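Local atomic coordinates of transcription termination factor FttA (Methanosarcina mazei, PDB entry 2XR1), a protein that probably terminates transcription across the genome by cutting nascent RNA at the exit channel of RNA polymerase, as a zinc-dependent nuclease. Residues 358-363 with 466-471; 414-419 with 533-538; 383-388 with 610-615; 264-269 with 302-307. All coordinates share one frame; numbering follows the deposited sequence.

From the N terminus, contact 4 is the first to close: it joins 264-269 to 302-307 over a mostly helical loop of 32 residues, within the metallo-beta-lactamase part. The other three interlock. Contact 1 opens at 358-363, contact 3 at 383-388 and contact 2 at 414-419; they close in the order 1, 2, 3 at 466-471, 533-538 and 610-615. Contact 1 crosses both others, while contact 2 is nested inside the loop of contact 3. Contact 1 ties a metallo-beta-lactamase loop to the beta-CASP region, contact 2 pairs two neighbouring strands of the beta-CASP sheet, and contact 3 joins the returning helix 610-624 to the loop leaving the metallo-beta-lactamase region. Contacts 2 and 3 touch where G538 packs on Y383.

Contact 1 of 4, residues 358-363 with 466-471; sequences YEKTRL and NNDLRK
An N-capped helix start, that of helix 467-472, meets the loop 358-363 through N466, the capping residue itself. N466 N donates to L363 O at 2.9 Å, an almost straight bond (168°) that reaches the oxygen from somewhat outside the carbonyl plane. The side chain works in two directions. With chi1 at 67°, CG sits between the backbone N and the carbonyl carbon, and the amide is turned so that OD1 faces the first turn of the helix while ND2 faces the loop. N466 OD1 accepts from L469 N at 3.0 Å, with that donor nearly in line with the amide C=O, and more weakly from D468 N. N466 ND2 makes a weak bond of 3.1 Å to R362 O and another weak one to F364 O.

Farther out, the bent chain of K360 crosses D468 at about a right angle. In the resulting salt bridge K360 NZ meets D468 OD2 at 3.3 Å from above the carboxylate plane. L469 CG lies 3.8 Å from R362 O, and L363 and L469 run side by side, although their methyl positions are doubtful. The R362 guanidinium group turns instead to E397 and E433. The arrangement is a classical asparagine N-cap, used here to join a metallo-beta-lactamase loop to a beta-CASP helix.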
loop_
_atom_site.group_PDB
_atom_site.type_symbol
_atom_site.label_atom_id
_atom_site.label_comp_id
_atom_site.label_asym_id
_atom_site.label_seq_id
_atom_site.Cartn_x
_atom_site.Cartn_y
_atom_site.Cartn_z
ATOM N N TYR B 358 -18.419 -21.553 12.752
ATOM C CA TYR B 358 -18.091 -22.023 14.083
ATOM C C TYR B 358 -19.221 -22.784 14.672
ATOM O O TYR B 358 -19.802 -22.353 15.619
ATOM C CB TYR B 358 -17.731 -20.828 14.970
ATOM C CG TYR B 358 -17.074 -21.174 16.282
ATOM C CD1 TYR B 358 -16.098 -22.153 16.357
ATOM C CD2 TYR B 358 -17.400 -20.485 17.449
ATOM C CE1 TYR B 358 -15.509 -22.466 17.548
ATOM C CE2 TYR B 358 -16.794 -20.778 18.645
ATOM C CZ TYR B 358 -15.850 -21.780 18.680
ATOM O OH TYR B 358 -15.214 -22.106 19.822
ATOM N N GLU B 359 -19.541 -23.926 14.088
ATOM C CA GLU B 359 -20.651 -24.752 14.545
ATOM C C GLU B 359 -20.568 -26.057 13.822
ATOM O O GLU B 359 -20.182 -26.075 12.705
ATOM C CB GLU B 359 -21.991 -24.111 14.260
ATOM C CG GLU B 359 -23.168 -24.949 14.803
ATOM C CD GLU B 359 -24.531 -24.546 14.207
ATOM O OE1 GLU B 359 -24.600 -23.509 13.482
ATOM O OE2 GLU B 359 -25.543 -25.260 14.479
ATOM N N LYS B 360 -20.891 -27.162 14.467
ATOM C CA LYS B 360 -20.884 -28.470 13.794
ATOM C C LYS B 360 -22.120 -28.548 12.913
ATOM O O LYS B 360 -23.202 -28.285 13.374
ATOM C CB LYS B 360 -20.929 -29.628 14.803
ATOM C CG LYS B 360 -20.330 -30.963 14.242
ATOM C CD LYS B 360 -21.321 -32.152 14.376
ATOM C CE LYS B 360 -20.602 -33.491 14.548
ATOM N NZ LYS B 360 -21.476 -34.467 15.247
ATOM N N THR B 361 -21.947 -28.937 11.655
ATOM C CA THR B 361 -23.035 -28.979 10.687
ATOM C C THR B 361 -23.197 -30.411 10.209
ATOM O O THR B 361 -22.462 -31.286 10.662
ATOM C CB THR B 361 -22.760 -28.009 9.509
ATOM O OG1 THR B 361 -21.533 -28.361 8.846
ATOM C CG2 THR B 361 -22.688 -26.547 10.033
ATOM N N ARG B 362 -24.165 -30.678 9.338
ATOM C CA ARG B 362 -24.334 -32.021 8.850
ATOM C C ARG B 362 -23.086 -32.531 8.131
ATOM O O ARG B 362 -22.817 -33.716 8.165
ATOM C CB ARG B 362 -25.566 -32.148 7.922
ATOM C CG ARG B 362 -26.907 -31.791 8.549
ATOM C CD ARG B 362 -27.176 -32.576 9.801
ATOM N NE ARG B 362 -27.416 -33.941 9.420
ATOM C CZ ARG B 362 -28.611 -34.415 9.099
ATOM N NH1 ARG B 362 -29.689 -33.624 9.165
ATOM N NH2 ARG B 362 -28.741 -35.688 8.735
ATOM N N LEU B 363 -22.344 -31.657 7.464
ATOM C CA LEU B 363 -21.211 -32.076 6.633
ATOM C C LEU B 363 -19.853 -31.924 7.319
ATOM O O LEU B 363 -18.958 -32.760 7.133
ATOM C CB LEU B 363 -21.167 -31.282 5.320
ATOM C CG LEU B 363 -22.171 -31.560 4.198
ATOM C CD1 LEU B 363 -21.979 -30.500 3.153
ATOM C CD2 LEU B 363 -21.945 -32.896 3.577
ATOM N N ASN B 466 -17.009 -34.394 8.433
ATOM C CA ASN B 466 -17.044 -34.794 9.842
ATOM C C ASN B 466 -17.245 -36.306 9.986
ATOM O O ASN B 466 -17.609 -36.974 9.025
ATOM C CB ASN B 466 -18.103 -33.995 10.627
ATOM C CG ASN B 466 -19.537 -34.319 10.202
ATOM O OD1 ASN B 466 -19.886 -35.467 9.988
ATOM N ND2 ASN B 466 -20.366 -33.304 10.097
ATOM N N ASN B 467 -17.013 -36.832 11.185
ATOM C CA ASN B 467 -17.118 -38.280 11.463
ATOM C C ASN B 467 -18.414 -38.964 11.015
ATOM O O ASN B 467 -18.404 -40.116 10.571
ATOM C CB ASN B 467 -16.969 -38.547 12.971
ATOM C CG ASN B 467 -15.511 -38.641 13.427
ATOM O OD1 ASN B 467 -14.643 -37.911 12.954
ATOM N ND2 ASN B 467 -15.241 -39.591 14.346
ATOM N N ASP B 468 -19.543 -38.274 11.180
ATOM C CA ASP B 468 -20.814 -38.904 10.915
ATOM C C ASP B 468 -21.058 -39.038 9.434
ATOM O O ASP B 468 -21.489 -40.094 8.973
ATOM C CB ASP B 468 -21.931 -38.152 11.582
ATOM C CG ASP B 468 -21.869 -38.247 13.104
ATOM O OD1 ASP B 468 -21.359 -39.297 13.627
ATOM O OD2 ASP B 468 -22.332 -37.259 13.765
ATOM N N LEU B 469 -20.743 -38.009 8.664
ATOM C CA LEU B 469 -20.958 -38.109 7.225
ATOM C C LEU B 469 -19.935 -39.085 6.612
ATOM O O LEU B 469 -20.267 -39.877 5.746
ATOM C CB LEU B 469 -20.870 -36.735 6.550
ATOM C CG LEU B 469 -22.026 -36.366 5.630
ATOM C CD1 LEU B 469 -21.502 -35.677 4.386
ATOM C CD2 LEU B 469 -22.887 -37.547 5.228
ATOM N N ARG B 470 -18.692 -38.990 7.079
ATOM C CA ARG B 470 -17.635 -39.934 6.743
ATOM C C ARG B 470 -18.183 -41.368 6.803
ATOM O O ARG B 470 -18.162 -42.061 5.804
ATOM C CB ARG B 470 -16.461 -39.739 7.704
ATOM C CG ARG B 470 -15.084 -40.137 7.202
ATOM C CD ARG B 470 -13.996 -39.429 8.027
ATOM N NE ARG B 470 -13.015 -40.353 8.578
ATOM C CZ ARG B 470 -13.151 -41.018 9.729
ATOM N NH1 ARG B 470 -14.234 -40.859 10.492
ATOM N NH2 ARG B 470 -12.194 -41.859 10.124
ATOM N N LYS B 471 -18.716 -41.800 7.945
ATOM C CA LYS B 471 -19.244 -43.173 8.037
ATOM C C LYS B 471 -20.440 -43.381 7.078
ATOM O O LYS B 471 -20.590 -44.432 6.497
ATOM C CB LYS B 471 -19.589 -43.569 9.486
#

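Contact 2 of 4, residues 414-419 with 533-538; sequences AVIPAF and TLVFVG
The ring of F536 is approached obliquely by P417 from the neighbouring strand, with P417 CG 4.3 Å from F536 CE1; I549 and Q550 of helix 545-550 touch the same ring. P417 and F536 belong to the face of the sheet that also carries V415 and L534, whereas A414, I416, T533 and V535 project from the other. On the first face L534 stretches its CD1 toward the partner strand: CG is anti to the backbone N (chi1 180°), and L534 CD1 packs 3.9 Å from V415 CG1 and near P417 CD. On the second, I416 and V535 lie side by side, and I416 CG2 reaches V537 CG1 at 3.7 Å, these two side chains crossing at about a right angle.

The backbones pair as parallel strands whose short axes are inclined at 28°. V415 makes both bonds, donating from N to T533 O (3.0 Å) and accepting at O from V535 N (2.9 Å), and so straddles L534. The next donor position is taken by P417, which has no N-H; its CD rests 3.6 Å from V535 O, and the pairing stops there.

Both strands are interior in the parallel beta-CASP sheet: 414-417 lies between 506-509 and 533-536, and 533-536 is next to 573-576, an outermost strand within the chain. Helix 518-526 packs on V415 and P417, helix 545-550 on L534, and helix 423-436 on V537.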
loop_
_atom_site.group_PDB
_atom_site.type_symbol
_atom_site.label_atom_id
_atom_site.label_comp_id
_atom_site.label_asym_id
_atom_site.label_seq_id
_atom_site.Cartn_x
_atom_site.Cartn_y
_atom_site.Cartn_z
ATOM N N ALA B 414 -40.934 -26.576 -6.120
ATOM C CA ALA B 414 -40.125 -25.703 -5.276
ATOM C C ALA B 414 -38.773 -25.473 -5.923
ATOM O O ALA B 414 -37.985 -26.377 -6.015
ATOM C CB ALA B 414 -39.972 -26.318 -3.887
ATOM N N VAL B 415 -38.531 -24.263 -6.410
ATOM C CA VAL B 415 -37.239 -23.898 -6.996
ATOM C C VAL B 415 -36.339 -23.360 -5.885
ATOM O O VAL B 415 -36.748 -22.515 -5.132
ATOM C CB VAL B 415 -37.405 -22.844 -8.115
ATOM C CG1 VAL B 415 -36.059 -22.326 -8.581
ATOM C CG2 VAL B 415 -38.230 -23.432 -9.294
ATOM N N ILE B 416 -35.138 -23.905 -5.766
ATOM C CA ILE B 416 -34.201 -23.547 -4.712
ATOM C C ILE B 416 -32.856 -23.215 -5.338
ATOM O O ILE B 416 -32.096 -24.121 -5.637
ATOM C CB ILE B 416 -33.954 -24.741 -3.750
ATOM C CG1 ILE B 416 -35.271 -25.413 -3.345
ATOM C CG2 ILE B 416 -33.167 -24.301 -2.565
ATOM C CD1 ILE B 416 -35.168 -26.263 -2.080
ATOM N N PRO B 417 -32.570 -21.933 -5.579
ATOM C CA PRO B 417 -31.268 -21.572 -6.092
ATOM C C PRO B 417 -30.191 -21.932 -5.124
ATOM O O PRO B 417 -30.415 -21.911 -3.942
ATOM C CB PRO B 417 -31.333 -20.058 -6.236
ATOM C CG PRO B 417 -32.365 -19.664 -5.342
ATOM C CD PRO B 417 -33.393 -20.742 -5.379
ATOM N N ALA B 418 -29.032 -22.284 -5.658
ATOM C CA ALA B 418 -27.944 -22.856 -4.887
ATOM C C ALA B 418 -26.656 -22.676 -5.647
ATOM O O ALA B 418 -26.650 -22.454 -6.833
ATOM C CB ALA B 418 -28.200 -24.328 -4.686
ATOM N N PHE B 419 -25.552 -22.808 -4.951
ATOM C CA PHE B 419 -24.252 -22.914 -5.587
ATOM C C PHE B 419 -23.943 -24.352 -5.856
ATOM O O PHE B 419 -24.511 -25.228 -5.209
ATOM C CB PHE B 419 -23.195 -22.260 -4.690
ATOM C CG PHE B 419 -23.391 -20.786 -4.566
ATOM C CD1 PHE B 419 -22.948 -19.937 -5.566
ATOM C CD2 PHE B 419 -24.094 -20.260 -3.495
ATOM C CE1 PHE B 419 -23.169 -18.547 -5.473
ATOM C CE2 PHE B 419 -24.313 -18.900 -3.388
ATOM C CZ PHE B 419 -23.843 -18.041 -4.375
ATOM N N THR B 533 -43.213 -22.229 -5.319
ATOM C CA THR B 533 -42.459 -21.549 -4.285
ATOM C C THR B 533 -40.987 -21.366 -4.631
ATOM O O THR B 533 -40.369 -22.224 -5.262
ATOM C CB THR B 533 -42.527 -22.323 -2.984
ATOM O OG1 THR B 533 -43.899 -22.532 -2.634
ATOM C CG2 THR B 533 -41.840 -21.542 -1.858
ATOM N N LEU B 534 -40.424 -20.240 -4.193
ATOM C CA LEU B 534 -39.032 -19.950 -4.432
ATOM C C LEU B 534 -38.324 -19.879 -3.089
ATOM O O LEU B 534 -38.614 -18.976 -2.307
ATOM C CB LEU B 534 -38.901 -18.616 -5.178
ATOM C CG LEU B 534 -37.473 -18.156 -5.503
ATOM C CD1 LEU B 534 -36.915 -19.047 -6.582
ATOM C CD2 LEU B 534 -37.472 -16.679 -5.910
ATOM N N VAL B 535 -37.384 -20.794 -2.831
ATOM C CA VAL B 535 -36.837 -20.958 -1.485
ATOM C C VAL B 535 -35.439 -20.396 -1.385
ATOM O O VAL B 535 -34.520 -20.926 -1.981
ATOM C CB VAL B 535 -36.813 -22.453 -1.099
ATOM C CG1 VAL B 535 -36.465 -22.644 0.381
ATOM C CG2 VAL B 535 -38.182 -23.094 -1.410
ATOM N N PHE B 536 -35.266 -19.325 -0.640
ATOM C CA PHE B 536 -33.926 -18.812 -0.364
ATOM C C PHE B 536 -33.325 -19.445 0.889
ATOM O O PHE B 536 -33.859 -19.278 1.970
ATOM C CB PHE B 536 -33.955 -17.299 -0.181
ATOM C CG PHE B 536 -34.211 -16.546 -1.442
ATOM C CD1 PHE B 536 -33.283 -16.545 -2.460
ATOM C CD2 PHE B 536 -35.377 -15.811 -1.612
ATOM C CE1 PHE B 536 -33.516 -15.852 -3.628
ATOM C CE2 PHE B 536 -35.598 -15.100 -2.779
ATOM C CZ PHE B 536 -34.666 -15.124 -3.779
ATOM N N VAL B 537 -32.192 -20.123 0.740
ATOM C CA VAL B 537 -31.609 -20.921 1.811
ATOM C C VAL B 537 -30.363 -20.287 2.394
ATOM O O VAL B 537 -29.778 -20.826 3.323
ATOM C CB VAL B 537 -31.234 -22.305 1.340
ATOM C CG1 VAL B 537 -32.472 -23.054 0.824
ATOM C CG2 VAL B 537 -30.188 -22.208 0.311
ATOM N N GLY B 538 -29.970 -19.137 1.878
ATOM C CA GLY B 538 -28.858 -18.399 2.447
ATOM C C GLY B 538 -28.935 -16.933 2.050
ATOM O O GLY B 538 -29.735 -16.583 1.175
#

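Contact 3 of 4, residues 383-388 with 610-615; sequences YGNANA and EKACVD
N385 and K611 cross at about a right angle, the asparagine amide lying against the aliphatic part of the lysine. N385 OD1 is 3.3 Å from K611 CD, while the other branch of the same amide, ND2, packs over the methyl of A612 (N385 ND2 to A612 CB 3.6 Å). The amide thus lies along the first turn of helix 610-624, touching two consecutive residues. One turn later D615 points toward the loop. Its CG is anti to the backbone N (chi1 -160°), which carries the carboxylate out to the backbone of A386. The bond from A386 N to D615 OD2 is 3.1 Å long and fairly straight (166°), but the donor stands well above the carboxylate plane, 71° out of it. The methyl of A386 rests on the same oxygen, with A386 CB 3.6 Å from D615 OD2.

Beside this bond the chain makes a type I turn from N385 to A388, closed by A388 N to N385 O at 3.0 Å. G384, without a side chain, brings its carbonyl carbon to 3.7 Å from A612 O, so that main chain packs on main chain.

The loop follows strand 376-380 and carries the chain from the metallo-beta-lactamase region into the beta-CASP region; the contact joins it to the helix that begins just after the zinc ligand H607, once the chain has returned. D615 OD1 forms a salt bridge with R586, which also bonds to G384 O. R586 and the A386 N-H together probably favour the charged carboxylate, with K611 NZ a weak and more distant addition.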
loop_
_atom_site.group_PDB
_atom_site.type_symbol
_atom_site.label_atom_id
_atom_site.label_comp_id
_atom_site.label_asym_id
_atom_site.label_seq_id
_atom_site.Cartn_x
_atom_site.Cartn_y
_atom_site.Cartn_z
ATOM N N TYR B 383 -22.455 -12.352 8.334
ATOM C CA TYR B 383 -23.568 -12.143 9.236
ATOM C C TYR B 383 -23.152 -11.259 10.421
ATOM O O TYR B 383 -23.556 -11.464 11.576
ATOM C CB TYR B 383 -24.120 -13.491 9.690
ATOM C CG TYR B 383 -24.890 -14.223 8.597
ATOM C CD1 TYR B 383 -24.237 -14.805 7.542
ATOM C CD2 TYR B 383 -26.249 -14.321 8.633
ATOM C CE1 TYR B 383 -24.909 -15.456 6.549
ATOM C CE2 TYR B 383 -26.933 -14.975 7.645
ATOM C CZ TYR B 383 -26.260 -15.542 6.603
ATOM O OH TYR B 383 -26.963 -16.203 5.643
ATOM N N GLY B 384 -22.392 -10.232 10.131
ATOM C CA GLY B 384 -21.766 -9.470 11.176
ATOM C C GLY B 384 -22.660 -8.441 11.833
ATOM O O GLY B 384 -22.308 -7.904 12.862
ATOM N N ASN B 385 -23.800 -8.157 11.216
ATOM C CA ASN B 385 -24.742 -7.217 11.765
ATOM C C ASN B 385 -25.295 -7.629 13.140
ATOM O O ASN B 385 -25.553 -8.796 13.387
ATOM C CB ASN B 385 -25.889 -7.041 10.778
ATOM C CG ASN B 385 -25.659 -5.889 9.811
ATOM O OD1 ASN B 385 -25.645 -4.716 10.225
ATOM N ND2 ASN B 385 -25.511 -6.200 8.532
ATOM N N ALA B 386 -25.505 -6.664 14.029
ATOM C CA ALA B 386 -26.094 -6.940 15.366
ATOM C C ALA B 386 -27.287 -7.893 15.284
ATOM O O ALA B 386 -27.544 -8.674 16.175
ATOM C CB ALA B 386 -26.496 -5.613 16.047
ATOM N N ASN B 387 -27.990 -7.800 14.177
ATOM C CA ASN B 387 -29.310 -8.383 13.941
ATOM C C ASN B 387 -29.259 -9.841 13.437
ATOM O O ASN B 387 -30.261 -10.529 13.434
ATOM C CB ASN B 387 -29.898 -7.534 12.797
ATOM C CG ASN B 387 -31.369 -7.458 12.799
ATOM O OD1 ASN B 387 -31.942 -6.695 12.013
ATOM N ND2 ASN B 387 -32.023 -8.236 13.665
ATOM N N ALA B 388 -28.079 -10.290 13.010
ATOM C CA ALA B 388 -27.954 -11.282 11.978
ATOM C C ALA B 388 -27.762 -12.725 12.496
ATOM O O ALA B 388 -26.832 -13.453 12.149
ATOM C CB ALA B 388 -26.816 -10.842 10.974
ATOM N N GLU B 610 -21.035 -3.068 4.137
ATOM C CA GLU B 610 -20.360 -2.079 4.974
ATOM C C GLU B 610 -20.792 -2.111 6.427
ATOM O O GLU B 610 -19.957 -2.278 7.305
ATOM C CB GLU B 610 -20.554 -0.662 4.441
ATOM C CG GLU B 610 -19.657 0.340 5.141
ATOM C CD GLU B 610 -19.741 1.718 4.544
ATOM O OE1 GLU B 610 -20.747 2.013 3.820
ATOM O OE2 GLU B 610 -18.798 2.498 4.828
ATOM N N LYS B 611 -22.082 -1.947 6.681
ATOM C CA LYS B 611 -22.595 -1.957 8.050
ATOM C C LYS B 611 -22.226 -3.265 8.764
ATOM O O LYS B 611 -21.932 -3.280 9.927
ATOM C CB LYS B 611 -24.114 -1.753 8.060
ATOM C CG LYS B 611 -24.671 -1.317 9.403
ATOM C CD LYS B 611 -26.199 -1.571 9.550
ATOM C CE LYS B 611 -26.761 -0.913 10.846
ATOM N NZ LYS B 611 -25.709 -0.481 11.900
ATOM N N ALA B 612 -22.206 -4.375 8.057
ATOM C CA ALA B 612 -21.892 -5.643 8.703
ATOM C C ALA B 612 -20.477 -5.593 9.272
ATOM O O ALA B 612 -20.278 -5.981 10.408
ATOM C CB ALA B 612 -22.105 -6.867 7.715
ATOM N N CYS B 613 -19.506 -5.137 8.481
ATOM C CA CYS B 613 -18.093 -5.179 8.909
ATOM C C CYS B 613 -17.867 -4.248 10.062
ATOM O O CYS B 613 -17.221 -4.588 11.007
ATOM C CB CYS B 613 -17.148 -4.809 7.764
ATOM S SG CYS B 613 -17.143 -6.026 6.343
ATOM N N VAL B 614 -18.426 -3.059 9.969
ATOM C CA VAL B 614 -18.247 -2.035 10.989
ATOM C C VAL B 614 -18.966 -2.397 12.303
ATOM O O VAL B 614 -18.442 -2.160 13.398
ATOM C CB VAL B 614 -18.707 -0.632 10.409
ATOM C CG1 VAL B 614 -18.767 0.450 11.474
ATOM C CG2 VAL B 614 -17.775 -0.233 9.211
ATOM N N ASP B 615 -20.145 -2.988 12.188
ATOM C CA ASP B 615 -20.902 -3.422 13.367
ATOM C C ASP B 615 -20.164 -4.530 14.115
ATOM O O ASP B 615 -19.982 -4.476 15.317
ATOM C CB ASP B 615 -22.270 -3.969 12.943
ATOM C CG ASP B 615 -23.296 -3.997 14.084
ATOM O OD1 ASP B 615 -22.932 -4.251 15.290
ATOM O OD2 ASP B 615 -24.505 -3.771 13.741
#

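Contact 4 of 4, residues 264-269 with 302-307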
loop_
_atom_site.group_PDB
_atom_site.type_symbol
_atom_site.label_atom_id
_atom_site.label_comp_id
_atom_site.label_asym_id
_atom_site.label_seq_id
_atom_site.Cartn_x
_atom_site.Cartn_y
_atom_site.Cartn_z
ATOM N N GLY B 264 4.260 -18.288 -9.926
ATOM C CA GLY B 264 4.501 -18.999 -8.691
ATOM C C GLY B 264 3.362 -19.989 -8.377
ATOM O O GLY B 264 2.519 -20.290 -9.229
ATOM N N PRO B 265 3.338 -20.497 -7.136
ATOM C CA PRO B 265 2.415 -21.504 -6.716
ATOM C C PRO B 265 1.083 -20.954 -6.222
ATOM O O PRO B 265 0.995 -19.803 -5.796
ATOM C CB PRO B 265 3.138 -22.130 -5.559
ATOM C CG PRO B 265 3.920 -21.007 -4.978
ATOM C CD PRO B 265 4.312 -20.154 -6.082
ATOM N N VAL B 266 0.055 -21.801 -6.290
ATOM C CA VAL B 266 -1.224 -21.549 -5.687
ATOM C C VAL B 266 -1.384 -22.643 -4.644
ATOM O O VAL B 266 -1.318 -23.831 -4.991
ATOM C CB VAL B 266 -2.346 -21.669 -6.725
ATOM C CG1 VAL B 266 -3.674 -21.455 -6.050
ATOM C CG2 VAL B 266 -2.132 -20.720 -7.855
ATOM N N TYR B 267 -1.559 -22.276 -3.375
ATOM C CA TYR B 267 -1.654 -23.279 -2.284
ATOM C C TYR B 267 -3.089 -23.328 -1.819
ATOM O O TYR B 267 -3.674 -22.281 -1.565
ATOM C CB TYR B 267 -0.810 -22.925 -1.074
ATOM C CG TYR B 267 0.649 -22.962 -1.313
ATOM C CD1 TYR B 267 1.317 -24.161 -1.359
ATOM C CD2 TYR B 267 1.364 -21.792 -1.476
ATOM C CE1 TYR B 267 2.676 -24.212 -1.589
ATOM C CE2 TYR B 267 2.727 -21.815 -1.714
ATOM C CZ TYR B 267 3.371 -23.028 -1.788
ATOM O OH TYR B 267 4.698 -23.064 -2.058
ATOM N N CYS B 268 -3.637 -24.553 -1.721
ATOM C CA CYS B 268 -4.991 -24.780 -1.225
ATOM C C CYS B 268 -5.140 -26.214 -0.794
ATOM O O CYS B 268 -4.225 -26.965 -0.920
ATOM C CB CYS B 268 -6.013 -24.504 -2.299
ATOM S SG CYS B 268 -5.837 -25.662 -3.635
ATOM N N THR B 269 -6.298 -26.576 -0.239
ATOM C CA THR B 269 -6.528 -27.975 0.210
ATOM C C THR B 269 -6.785 -28.829 -0.999
ATOM O O THR B 269 -7.075 -28.308 -2.044
ATOM C CB THR B 269 -7.717 -28.103 1.188
ATOM O OG1 THR B 269 -8.888 -27.549 0.573
ATOM C CG2 THR B 269 -7.393 -27.382 2.510
ATOM N N ALA B 302 -5.711 -24.345 -16.991
ATOM C CA ALA B 302 -4.646 -25.347 -17.063
ATOM C C ALA B 302 -3.346 -24.873 -16.399
ATOM O O ALA B 302 -2.706 -25.601 -15.604
ATOM C CB ALA B 302 -4.388 -25.752 -18.499
ATOM N N LYS B 303 -2.969 -23.642 -16.710
ATOM C CA LYS B 303 -1.760 -23.076 -16.158
ATOM C C LYS B 303 -1.851 -22.936 -14.641
ATOM O O LYS B 303 -0.862 -23.158 -13.946
ATOM C CB LYS B 303 -1.482 -21.718 -16.788
ATOM C CG LYS B 303 -0.058 -21.222 -16.546
ATOM C CD LYS B 303 0.312 -20.080 -17.483
ATOM C CE LYS B 303 1.826 -19.871 -17.579
ATOM N NZ LYS B 303 2.511 -19.899 -16.243
ATOM N N THR B 304 -3.025 -22.567 -14.125
ATOM C CA THR B 304 -3.202 -22.448 -12.699
ATOM C C THR B 304 -3.091 -23.812 -12.021
ATOM O O THR B 304 -2.571 -23.900 -10.887
ATOM C CB THR B 304 -4.592 -21.901 -12.348
ATOM O OG1 THR B 304 -4.731 -20.598 -12.905
ATOM C CG2 THR B 304 -4.821 -21.842 -10.860
ATOM N N LEU B 305 -3.625 -24.853 -12.669
ATOM C CA LEU B 305 -3.602 -26.180 -12.075
ATOM C C LEU B 305 -2.168 -26.726 -12.042
ATOM O O LEU B 305 -1.785 -27.384 -11.095
ATOM C CB LEU B 305 -4.536 -27.119 -12.842
ATOM C CG LEU B 305 -4.634 -28.590 -12.459
ATOM C CD1 LEU B 305 -5.108 -28.756 -11.034
ATOM C CD2 LEU B 305 -5.578 -29.301 -13.442
ATOM N N LYS B 306 -1.377 -26.451 -13.078
ATOM C CA LYS B 306 0.032 -26.870 -13.122
ATOM C C LYS B 306 0.819 -26.209 -12.016
ATOM O O LYS B 306 1.881 -26.684 -11.625
ATOM C CB LYS B 306 0.690 -26.476 -14.444
ATOM C CG LYS B 306 0.394 -27.408 -15.542
ATOM C CD LYS B 306 1.220 -27.120 -16.798
ATOM C CE LYS B 306 0.566 -26.067 -17.702
ATOM N NZ LYS B 306 0.889 -26.277 -19.109
ATOM N N HIS B 307 0.312 -25.088 -11.519
ATOM C CA HIS B 307 0.973 -24.395 -10.427
ATOM C C HIS B 307 0.292 -24.610 -9.111
ATOM O O HIS B 307 0.674 -23.986 -8.131
ATOM C CB HIS B 307 1.038 -22.886 -10.738
ATOM C CG HIS B 307 1.964 -22.547 -11.857
ATOM N ND1 HIS B 307 1.666 -22.821 -13.171
ATOM C CD2 HIS B 307 3.189 -21.971 -11.858
ATOM C CE1 HIS B 307 2.677 -22.440 -13.941
ATOM N NE2 HIS B 307 3.611 -21.906 -13.169
#
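This is a buried contact in the metallo-beta-lactamase domain, where the start of strand 266-268 meets the C-terminal end of helix 299-306. Its one hydrogen bond across the segments runs from V266 N to H307 O, 2.9 Å long, with the donor tilted 33° from the carbonyl plane. P265 CA adds a C-H contact to H307 O at 3.3 Å. H307 is the residue between helix 299-306 and strand 308-310, which pairs in parallel with 266-268; V266 bonds onward to I309. The chain thus goes from one strand through helices 270-290 and 299-306 to the adjacent parallel strand, a beta-alpha-beta crossover with two helices in the connection.

The H307 imidazole folds back over its own helix. CG lies beside the backbone N (chi1 -69°), which lets H307 ND1 donate to K303 O at 2.7 Å and fixes the rotation of the ring. H307 CD2 is then left 3.2 Å from G264 O. T304 turns its hydroxyl to M300 O within the helix, and its methyl meets the valine, T304 CG2 to V266 CG2 being 4.2 Å. F258 of helix 254-259 packs against V266, T304 and the H307 ring.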